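Local atomic coordinates of beta-fructofuranosidase, insoluble isoenzyme CWINV1 (Arabidopsis thaliana, PDB entry 2OXB), a protein that hydrolyses terminal non-reducing beta-D-fructofuranoside residues, acting in the plant cell wall on sucrose and 1-kestose and, less well, neokestose and levan, but not inulin. Residues S81-P86 and K155-I160; V91-G96 and K177-W182; L170-T175 and W182-E187. The protein carries 1 engineered substitution. All blocks are in the same frame, centred on the assembly; numbering follows the deposited sequence.

Contact 1: residues S81-P86 and K155-I160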
loop_
_atom_site.group_PDB
_atom_site.type_symbol
_atom_site.label_atom_id
_atom_site.label_comp_id
_atom_site.label_asym_id
_atom_site.label_seq_id
_atom_site.Cartn_x
_atom_site.Cartn_y
_atom_site.Cartn_z
ATOM N N SER A 81 9.877 -12.255 -4.686
ATOM C CA SER A 81 9.127 -11.735 -5.820
ATOM C C SER A 81 9.199 -12.695 -7.000
ATOM O O SER A 81 10.020 -13.626 -7.018
ATOM C CB SER A 81 9.677 -10.373 -6.248
ATOM O OG SER A 81 9.248 -9.334 -5.370
ATOM N N ALA A 82 8.332 -12.475 -7.987
ATOM C CA ALA A 82 8.302 -13.332 -9.169
ATOM C C ALA A 82 8.500 -12.526 -10.452
ATOM O O ALA A 82 7.829 -11.522 -10.674
ATOM C CB ALA A 82 6.977 -14.109 -9.227
ATOM N N THR A 83 9.427 -12.986 -11.288
ATOM C CA THR A 83 9.751 -12.336 -12.558
ATOM C C THR A 83 9.059 -13.101 -13.686
ATOM O O THR A 83 8.876 -14.317 -13.583
ATOM C CB THR A 83 11.303 -12.348 -12.803
ATOM O OG1 THR A 83 11.968 -11.611 -11.765
ATOM C CG2 THR A 83 11.648 -11.742 -14.152
ATOM N N ILE A 84 8.650 -12.403 -14.746
ATOM C CA ILE A 84 8.010 -13.079 -15.887
ATOM C C ILE A 84 9.085 -13.274 -16.952
ATOM O O ILE A 84 9.488 -12.313 -17.618
ATOM C CB ILE A 84 6.835 -12.247 -16.517
ATOM C CG1 ILE A 84 5.803 -11.860 -15.439
ATOM C CG2 ILE A 84 6.133 -13.065 -17.604
ATOM C CD1 ILE A 84 5.256 -13.051 -14.640
ATOM N N LEU A 85 9.556 -14.507 -17.103
ATOM C CA LEU A 85 10.590 -14.803 -18.089
ATOM C C LEU A 85 10.093 -14.501 -19.511
ATOM O O LEU A 85 8.920 -14.725 -19.818
ATOM C CB LEU A 85 11.042 -16.276 -17.985
ATOM C CG LEU A 85 12.058 -16.797 -16.935
ATOM C CD1 LEU A 85 13.269 -15.868 -16.842
ATOM C CD2 LEU A 85 11.414 -16.929 -15.591
ATOM N N PRO A 86 10.983 -13.988 -20.392
ATOM C CA PRO A 86 10.701 -13.629 -21.791
ATOM C C PRO A 86 10.216 -14.789 -22.637
ATOM O O PRO A 86 10.629 -14.938 -23.786
ATOM C CB PRO A 86 12.040 -13.109 -22.284
ATOM C CG PRO A 86 12.981 -14.009 -21.587
ATOM C CD PRO A 86 12.438 -13.964 -20.162
ATOM N N LYS A 155 21.806 -8.775 -22.363
ATOM C CA LYS A 155 21.324 -10.019 -21.759
ATOM C C LYS A 155 21.414 -9.956 -20.242
ATOM O O LYS A 155 20.780 -10.741 -19.537
ATOM C CB LYS A 155 22.165 -11.214 -22.224
ATOM C CG LYS A 155 21.676 -12.563 -21.688
ATOM C CD LYS A 155 22.777 -13.620 -21.663
ATOM C CE LYS A 155 22.200 -15.018 -21.422
ATOM N NZ LYS A 155 21.207 -15.069 -20.307
ATOM N N LYS A 156 22.206 -9.013 -19.750
ATOM C CA LYS A 156 22.435 -8.860 -18.324
ATOM C C LYS A 156 21.179 -8.601 -17.512
ATOM O O LYS A 156 20.582 -7.531 -17.593
ATOM C CB LYS A 156 23.457 -7.741 -18.108
ATOM C CG LYS A 156 24.769 -7.986 -18.864
ATOM C CD LYS A 156 25.545 -6.705 -19.139
ATOM C CE LYS A 156 26.781 -6.981 -20.016
ATOM N NZ LYS A 156 26.460 -7.544 -21.365
ATOM N N TRP A 157 20.778 -9.596 -16.730
ATOM C CA TRP A 157 19.603 -9.452 -15.883
ATOM C C TRP A 157 19.990 -8.662 -14.640
ATOM O O TRP A 157 21.044 -8.890 -14.053
ATOM C CB TRP A 157 19.042 -10.823 -15.483
ATOM C CG TRP A 157 18.229 -11.481 -16.560
ATOM C CD1 TRP A 157 18.676 -12.334 -17.537
ATOM C CD2 TRP A 157 16.831 -11.301 -16.794
ATOM N NE1 TRP A 157 17.638 -12.693 -18.363
ATOM C CE2 TRP A 157 16.495 -12.074 -17.931
ATOM C CE3 TRP A 157 15.826 -10.558 -16.154
ATOM C CZ2 TRP A 157 15.190 -12.127 -18.443
ATOM C CZ3 TRP A 157 14.529 -10.607 -16.663
ATOM C CH2 TRP A 157 14.225 -11.390 -17.801
ATOM N N ARG A 158 19.140 -7.724 -14.243
ATOM C CA ARG A 158 19.431 -6.916 -13.069
ATOM C C ARG A 158 18.337 -7.060 -12.018
ATOM O O ARG A 158 17.170 -7.276 -12.345
ATOM C CB ARG A 158 19.613 -5.435 -13.467
ATOM C CG ARG A 158 20.857 -5.150 -14.343
ATOM C CD ARG A 158 20.482 -4.420 -15.629
ATOM N NE ARG A 158 21.590 -4.258 -16.579
ATOM C CZ ARG A 158 22.540 -3.324 -16.499
ATOM N NH1 ARG A 158 22.538 -2.445 -15.506
ATOM N NH2 ARG A 158 23.490 -3.261 -17.426
ATOM N N VAL A 159 18.741 -6.981 -10.753
ATOM C CA VAL A 159 17.828 -7.065 -9.616
ATOM C C VAL A 159 18.512 -6.364 -8.445
ATOM O O VAL A 159 19.728 -6.172 -8.458
ATOM C CB VAL A 159 17.511 -8.529 -9.216
ATOM C CG1 VAL A 159 18.706 -9.178 -8.527
ATOM C CG2 VAL A 159 16.299 -8.554 -8.301
ATOM N N ILE A 160 17.740 -5.959 -7.445
ATOM C CA ILE A 160 18.318 -5.282 -6.297
ATOM C C ILE A 160 17.835 -5.891 -4.988
ATOM O O ILE A 160 16.734 -6.445 -4.902
ATOM C CB ILE A 160 17.973 -3.794 -6.304
ATOM C CG1 ILE A 160 16.463 -3.621 -6.435
ATOM C CG2 ILE A 160 18.733 -3.084 -7.436
ATOM C CD1 ILE A 160 15.997 -2.199 -6.298
#
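With CG anti to its carbonyl carbon (chi1 -79°), Trp157 sends its indole out towards the loop, while Thr83 turns CG2 anti to the backbone N (chi1 -62°), which points this methyl at the ring. The backbones stay well apart, with 10.1 Å between Thr83 CA and Val159 CA, and the indole does the bridging. All of the contact falls on the six-membered half of the ring system. Thr83 CG2 lies 4.0 Å from Trp157 CZ3, a slanting approach. Pro86, pointing against the indole, meets its edge close to the ring plane, placing CD 3.7 Å from Trp157 CZ2 and 3.9 Å from Trp157 CH2. No hydrogen bond links the two segments, so their grip here is apolar packing. The polar branch of Thr83 is occupied: OG1 bonds to the backbone N of Ala149, a bond that probably helps to hold the rotamer with CG2 facing the indole. Trp157 also meets the ring of Phe179 edge-to-face, so the indole is packed by more than the loop. Pro86 is exposed and marks the outer limit of the contact, whereas Thr83 and Trp157 are buried. The arrangement is that of neighbouring blades in the five-bladed beta-propeller of family 32 glycosidases: the loop after strand 77-81 of one sheet rests against an aromatic side chain from strand 157-165 of the next.

Contact 2: residues V91-G96 and K177-W182; sequences VILYTG and KDFLKW
The backbones of Val91 and Phe179 keep their distance, 10.0 Å from CA to CA, and Phe179 itself takes up a left-handed helical conformation (phi 58°, psi 32°) in a tight turn whose neck is tied by Lys177 N bonding to Lys181 O at 3.0 Å. From that turn the phenyl ring reaches across to the strand side. Its far rim carries the contact: Val91 brings CG2 to 3.5 Å from Phe179 CE2, and Leu93 brings CD1 to 3.6 Å from Phe179 CZ. Both aliphatic side chains point against the phenylalanine, and their methyls meet the ring obliquely, sharing the CE2–CZ bond. They can do so because they sit two residues apart on an extended chain and point the same way, while Ile92 between them points away from the turn. Phe179 also touches Ile107 of strand 103-110. This is packing between two blades of the beta-propeller, the hairpin turn joining strands 168-176 and 182-192 of one sheet being pressed against the sheet that holds strand 93-97. Leu93 serves two rings. Its CG is anti to the carbonyl carbon (chi1 -80°), and the fork beyond divides the work, CD1 going to Phe179 while CD2 makes a looser touch on Trp182 CH2 at 4.3 Å. The two aromatic rings form a T-shaped pair: the edge of the indole is turned into the phenyl face, with Trp182 CZ2 3.7 Å above the plane and over the ring centre. Further along the same strand, Thr95 OG1 bonds to the backbone N of the substrate-binding Asp145, whose side chain lies about 10 Å from that of Leu93.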
loop_
_atom_site.group_PDB
_atom_site.type_symbol
_atom_site.label_atom_id
_atom_site.label_comp_id
_atom_site.label_asym_id
_atom_site.label_seq_id
_atom_site.Cartn_x
_atom_site.Cartn_y
_atom_site.Cartn_z
ATOM N N VAL A 91 9.298 -17.438 -12.379
ATOM C CA VAL A 91 10.172 -17.982 -11.336
ATOM C C VAL A 91 9.990 -17.186 -10.048
ATOM O O VAL A 91 9.058 -16.397 -9.940
ATOM C CB VAL A 91 11.660 -17.912 -11.746
ATOM C CG1 VAL A 91 11.948 -18.910 -12.845
ATOM C CG2 VAL A 91 11.995 -16.507 -12.229
ATOM N N ILE A 92 10.873 -17.390 -9.072
ATOM C CA ILE A 92 10.798 -16.646 -7.805
ATOM C C ILE A 92 12.163 -16.414 -7.165
ATOM O O ILE A 92 13.058 -17.253 -7.236
ATOM C CB ILE A 92 9.859 -17.345 -6.754
ATOM C CG1 ILE A 92 8.393 -17.028 -7.072
ATOM C CG2 ILE A 92 10.199 -16.878 -5.336
ATOM C CD1 ILE A 92 7.395 -17.710 -6.177
ATOM N N LEU A 93 12.314 -15.248 -6.553
ATOM C CA LEU A 93 13.545 -14.888 -5.871
ATOM C C LEU A 93 13.165 -14.572 -4.428
ATOM O O LEU A 93 12.549 -13.547 -4.155
ATOM C CB LEU A 93 14.190 -13.673 -6.549
ATOM C CG LEU A 93 15.005 -13.947 -7.825
ATOM C CD1 LEU A 93 14.129 -14.618 -8.866
ATOM C CD2 LEU A 93 15.579 -12.644 -8.379
ATOM N N TYR A 94 13.495 -15.472 -3.505
ATOM C CA TYR A 94 13.161 -15.237 -2.106
ATOM C C TYR A 94 14.376 -15.413 -1.195
ATOM O O TYR A 94 15.311 -16.159 -1.511
ATOM C CB TYR A 94 12.039 -16.174 -1.651
ATOM C CG TYR A 94 12.510 -17.555 -1.282
ATOM C CD1 TYR A 94 12.819 -17.881 0.033
ATOM C CD2 TYR A 94 12.660 -18.534 -2.253
ATOM C CE1 TYR A 94 13.264 -19.152 0.370
ATOM C CE2 TYR A 94 13.106 -19.802 -1.924
ATOM C CZ TYR A 94 13.406 -20.106 -0.611
ATOM O OH TYR A 94 13.841 -21.377 -0.303
ATOM N N THR A 95 14.334 -14.707 -0.066
ATOM C CA THR A 95 15.384 -14.719 0.947
ATOM C C THR A 95 15.160 -15.818 1.980
ATOM O O THR A 95 14.196 -15.779 2.738
ATOM C CB THR A 95 15.434 -13.369 1.732
ATOM O OG1 THR A 95 15.434 -12.265 0.818
ATOM C CG2 THR A 95 16.697 -13.298 2.605
ATOM N N GLY A 96 16.060 -16.792 2.012
ATOM C CA GLY A 96 15.955 -17.857 2.992
ATOM C C GLY A 96 17.016 -17.666 4.070
ATOM O O GLY A 96 17.976 -16.921 3.884
ATOM N N LYS A 177 24.261 -13.353 -15.699
ATOM C CA LYS A 177 24.606 -13.772 -17.044
ATOM C C LYS A 177 23.344 -14.296 -17.725
ATOM O O LYS A 177 22.903 -13.748 -18.729
ATOM C CB LYS A 177 25.664 -14.879 -16.966
ATOM C CG LYS A 177 26.763 -14.651 -15.926
ATOM C CD LYS A 177 27.579 -13.407 -16.231
ATOM C CE LYS A 177 28.961 -13.470 -15.600
ATOM N NZ LYS A 177 29.854 -14.489 -16.228
ATOM N N ASP A 178 22.779 -15.359 -17.147
ATOM C CA ASP A 178 21.565 -16.023 -17.637
ATOM C C ASP A 178 20.636 -16.482 -16.513
ATOM O O ASP A 178 20.181 -17.625 -16.509
ATOM C CB ASP A 178 21.929 -17.243 -18.485
ATOM C CG ASP A 178 23.103 -18.031 -17.907
ATOM O OD1 ASP A 178 23.160 -18.222 -16.656
ATOM O OD2 ASP A 178 23.962 -18.465 -18.719
ATOM N N PHE A 179 20.364 -15.590 -15.567
ATOM C CA PHE A 179 19.484 -15.881 -14.441
ATOM C C PHE A 179 19.968 -17.074 -13.625
ATOM O O PHE A 179 19.166 -17.812 -13.063
ATOM C CB PHE A 179 18.056 -16.151 -14.931
ATOM C CG PHE A 179 16.983 -15.577 -14.040
ATOM C CD1 PHE A 179 16.545 -14.269 -14.215
ATOM C CD2 PHE A 179 16.403 -16.344 -13.033
ATOM C CE1 PHE A 179 15.545 -13.739 -13.404
ATOM C CE2 PHE A 179 15.404 -15.817 -12.218
ATOM C CZ PHE A 179 14.975 -14.513 -12.406
ATOM N N LEU A 180 21.279 -17.258 -13.555
ATOM C CA LEU A 180 21.857 -18.363 -12.796
ATOM C C LEU A 180 23.127 -17.893 -12.090
ATOM O O LEU A 180 23.256 -18.023 -10.874
ATOM C CB LEU A 180 22.157 -19.542 -13.736
ATOM C CG LEU A 180 22.661 -20.852 -13.120
ATOM C CD1 LEU A 180 22.091 -22.039 -13.875
ATOM C CD2 LEU A 180 24.182 -20.870 -13.132
ATOM N N LYS A 181 24.065 -17.355 -12.862
ATOM C CA LYS A 181 25.312 -16.840 -12.307
ATOM C C LYS A 181 25.047 -15.367 -12.037
ATOM O O LYS A 181 24.777 -14.602 -12.967
ATOM C CB LYS A 181 26.446 -16.971 -13.324
ATOM C CG LYS A 181 26.564 -18.348 -13.958
ATOM C CD LYS A 181 27.455 -18.321 -15.204
ATOM C CE LYS A 181 27.517 -19.689 -15.881
ATOM N NZ LYS A 181 28.183 -19.655 -17.221
ATOM N N TRP A 182 25.103 -14.967 -10.773
ATOM C CA TRP A 182 24.849 -13.577 -10.452
ATOM C C TRP A 182 26.079 -12.876 -9.892
ATOM O O TRP A 182 26.619 -13.245 -8.843
ATOM C CB TRP A 182 23.671 -13.459 -9.484
ATOM C CG TRP A 182 22.390 -14.030 -10.024
ATOM C CD1 TRP A 182 22.106 -15.343 -10.215
ATOM C CD2 TRP A 182 21.223 -13.305 -10.435
ATOM N NE1 TRP A 182 20.836 -15.489 -10.717
ATOM C CE2 TRP A 182 20.272 -14.251 -10.863
ATOM C CE3 TRP A 182 20.890 -11.949 -10.485
ATOM C CZ2 TRP A 182 19.005 -13.888 -11.333
ATOM C CZ3 TRP A 182 19.629 -11.585 -10.954
ATOM C CH2 TRP A 182 18.704 -12.552 -11.372
#

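Contact 3: residues L170-T175 and W182-E187; sequences LAITYT and WEKSPE
Tyr174 lays one face of its ring over Lys184, its antiparallel, non-hydrogen-bonded partner in the beta hairpin of strands 168-176 and 182-192. The contact is CH-pi: Lys184 CA sits 3.8 Å from the Tyr174 ring centroid, 24° off the normal, and Lys184 CB and CG continue under the rim towards the phenol oxygen. A bend at chi2 (-81°) then carries the lysine chain across to Ile172, CE to CG2. Trp182 instead turns an edge to this strand, holding CE3 3.5 Å from Tyr174 O near the indole plane. Cut back to an alanine, Tyr174 would no longer offer its ring face, and the start of the Lys184 chain would probably lose the surface it lies against, with a gap opened beside Trp182 CB, Met130 and Phe143. Backbone bonds set the register: Ser185 N gives to Thr173 O at 2.9 Å, Thr175 N bonds weakly to Glu183 O, and Glu183 N bonds to Thr175 O at 2.6 Å. On the other face of the sheet, Thr175 and Glu183 run side by side, with Thr175 OG1 3.5 Å from Glu183 CB.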
loop_
_atom_site.group_PDB
_atom_site.type_symbol
_atom_site.label_atom_id
_atom_site.label_comp_id
_atom_site.label_asym_id
_atom_site.label_seq_id
_atom_site.Cartn_x
_atom_site.Cartn_y
_atom_site.Cartn_z
ATOM N N LEU A 170 20.558 1.170 1.388
ATOM C CA LEU A 170 20.824 1.052 -0.035
ATOM C C LEU A 170 20.115 -0.147 -0.658
ATOM O O LEU A 170 19.330 -0.829 0.006
ATOM C CB LEU A 170 22.348 0.986 -0.278
ATOM C CG LEU A 170 23.220 0.265 0.759
ATOM C CD1 LEU A 170 22.685 -1.131 0.998
ATOM C CD2 LEU A 170 24.663 0.177 0.262
ATOM N N ALA A 171 20.391 -0.373 -1.941
ATOM C CA ALA A 171 19.817 -1.472 -2.712
ATOM C C ALA A 171 20.938 -2.145 -3.490
ATOM O O ALA A 171 21.338 -1.656 -4.539
ATOM C CB ALA A 171 18.767 -0.931 -3.680
ATOM N N ILE A 172 21.448 -3.259 -2.988
ATOM C CA ILE A 172 22.538 -3.938 -3.676
ATOM C C ILE A 172 22.064 -4.649 -4.923
ATOM O O ILE A 172 21.130 -5.445 -4.877
ATOM C CB ILE A 172 23.211 -4.973 -2.771
ATOM C CG1 ILE A 172 23.809 -4.269 -1.549
ATOM C CG2 ILE A 172 24.277 -5.745 -3.564
ATOM C CD1 ILE A 172 24.382 -5.210 -0.530
ATOM N N THR A 173 22.711 -4.386 -6.046
ATOM C CA THR A 173 22.289 -5.036 -7.270
ATOM C C THR A 173 23.236 -6.135 -7.724
ATOM O O THR A 173 24.433 -6.096 -7.455
ATOM C CB THR A 173 22.105 -4.005 -8.394
ATOM O OG1 THR A 173 22.037 -4.678 -9.654
ATOM C CG2 THR A 173 23.238 -3.005 -8.394
ATOM N N TYR A 174 22.678 -7.136 -8.390
ATOM C CA TYR A 174 23.457 -8.255 -8.901
ATOM C C TYR A 174 23.103 -8.446 -10.362
ATOM O O TYR A 174 21.937 -8.638 -10.694
ATOM C CB TYR A 174 23.117 -9.565 -8.179
ATOM C CG TYR A 174 23.863 -9.845 -6.901
ATOM C CD1 TYR A 174 23.529 -9.187 -5.722
ATOM C CD2 TYR A 174 24.882 -10.799 -6.866
ATOM C CE1 TYR A 174 24.185 -9.466 -4.529
ATOM C CE2 TYR A 174 25.555 -11.089 -5.683
ATOM C CZ TYR A 174 25.201 -10.414 -4.512
ATOM O OH TYR A 174 25.865 -10.670 -3.325
ATOM N N THR A 175 24.100 -8.386 -11.233
ATOM C CA THR A 175 23.855 -8.605 -12.648
ATOM C C THR A 175 23.926 -10.114 -12.832
ATOM O O THR A 175 24.678 -10.795 -12.133
ATOM C CB THR A 175 24.927 -7.914 -13.541
ATOM O OG1 THR A 175 26.242 -8.332 -13.146
ATOM C CG2 THR A 175 24.822 -6.400 -13.419
ATOM N N TRP A 182 25.103 -14.967 -10.773
ATOM C CA TRP A 182 24.849 -13.577 -10.452
ATOM C C TRP A 182 26.079 -12.876 -9.892
ATOM O O TRP A 182 26.619 -13.245 -8.843
ATOM C CB TRP A 182 23.671 -13.459 -9.484
ATOM C CG TRP A 182 22.390 -14.030 -10.024
ATOM C CD1 TRP A 182 22.106 -15.343 -10.215
ATOM C CD2 TRP A 182 21.223 -13.305 -10.435
ATOM N NE1 TRP A 182 20.836 -15.489 -10.717
ATOM C CE2 TRP A 182 20.272 -14.251 -10.863
ATOM C CE3 TRP A 182 20.890 -11.949 -10.485
ATOM C CZ2 TRP A 182 19.005 -13.888 -11.333
ATOM C CZ3 TRP A 182 19.629 -11.585 -10.954
ATOM C CH2 TRP A 182 18.704 -12.552 -11.372
ATOM N N GLU A 183 26.521 -11.864 -10.631
ATOM C CA GLU A 183 27.679 -11.071 -10.262
ATOM C C GLU A 183 27.208 -9.923 -9.378
ATOM O O GLU A 183 26.209 -9.260 -9.677
ATOM C CB GLU A 183 28.372 -10.526 -11.521
ATOM C CG GLU A 183 29.639 -9.709 -11.250
ATOM C CD GLU A 183 30.853 -10.564 -10.894
ATOM O OE1 GLU A 183 31.702 -10.077 -10.114
ATOM O OE2 GLU A 183 30.970 -11.704 -11.404
ATOM N N LYS A 184 27.931 -9.706 -8.283
ATOM C CA LYS A 184 27.613 -8.647 -7.331
ATOM C C LYS A 184 28.119 -7.306 -7.853
ATOM O O LYS A 184 29.320 -7.037 -7.850
ATOM C CB LYS A 184 28.249 -8.971 -5.971
ATOM C CG LYS A 184 27.894 -8.018 -4.842
ATOM C CD LYS A 184 28.735 -6.748 -4.870
ATOM C CE LYS A 184 28.390 -5.846 -3.700
ATOM N NZ LYS A 184 29.223 -4.617 -3.681
ATOM N N SER A 185 27.188 -6.474 -8.302
ATOM C CA SER A 185 27.510 -5.161 -8.832
ATOM C C SER A 185 28.147 -4.282 -7.742
ATOM O O SER A 185 27.570 -4.105 -6.663
ATOM C CB SER A 185 26.235 -4.511 -9.368
ATOM O OG SER A 185 26.512 -3.594 -10.413
ATOM N N PRO A 186 29.348 -3.719 -8.021
ATOM C CA PRO A 186 30.131 -2.853 -7.124
ATOM C C PRO A 186 29.541 -1.472 -6.795
ATOM O O PRO A 186 30.243 -0.609 -6.269
ATOM C CB PRO A 186 31.470 -2.745 -7.849
ATOM C CG PRO A 186 31.054 -2.768 -9.284
ATOM C CD PRO A 186 30.059 -3.897 -9.303
ATOM N N GLU A 187 28.263 -1.266 -7.104
ATOM C CA GLU A 187 27.580 0.005 -6.822
ATOM C C GLU A 187 26.047 -0.170 -6.737
ATOM O O GLU A 187 25.417 -0.672 -7.668
ATOM C CB GLU A 187 27.938 1.059 -7.898
ATOM C CG GLU A 187 27.109 2.368 -7.829
ATOM C CD GLU A 187 27.443 3.391 -8.928
ATOM O OE1 GLU A 187 27.491 3.015 -10.127
ATOM O OE2 GLU A 187 27.633 4.587 -8.589
#

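Contacts 1 and 2 lie side by side, their centres about 8 Å apart, and join the same two propeller blades; contact 3, about 13 Å from either, works inside one blade. The difference shows in the chemistry. Across the segments of contacts 1 and 2, aliphatic groups meet aromatic rings with no hydrogen bond between them; within the blade the backbone ladder leads and side chains line its two faces. Contact 1 is largely buried but has Pro86 at its exposed edge; contacts 2 and 3 are partly buried, contact 3 with Glu183 exposed. Trp182 belongs to both 2 and 3, and Val159 of 155-160 packs on it and bonds through its carbonyl to Tyr174 N.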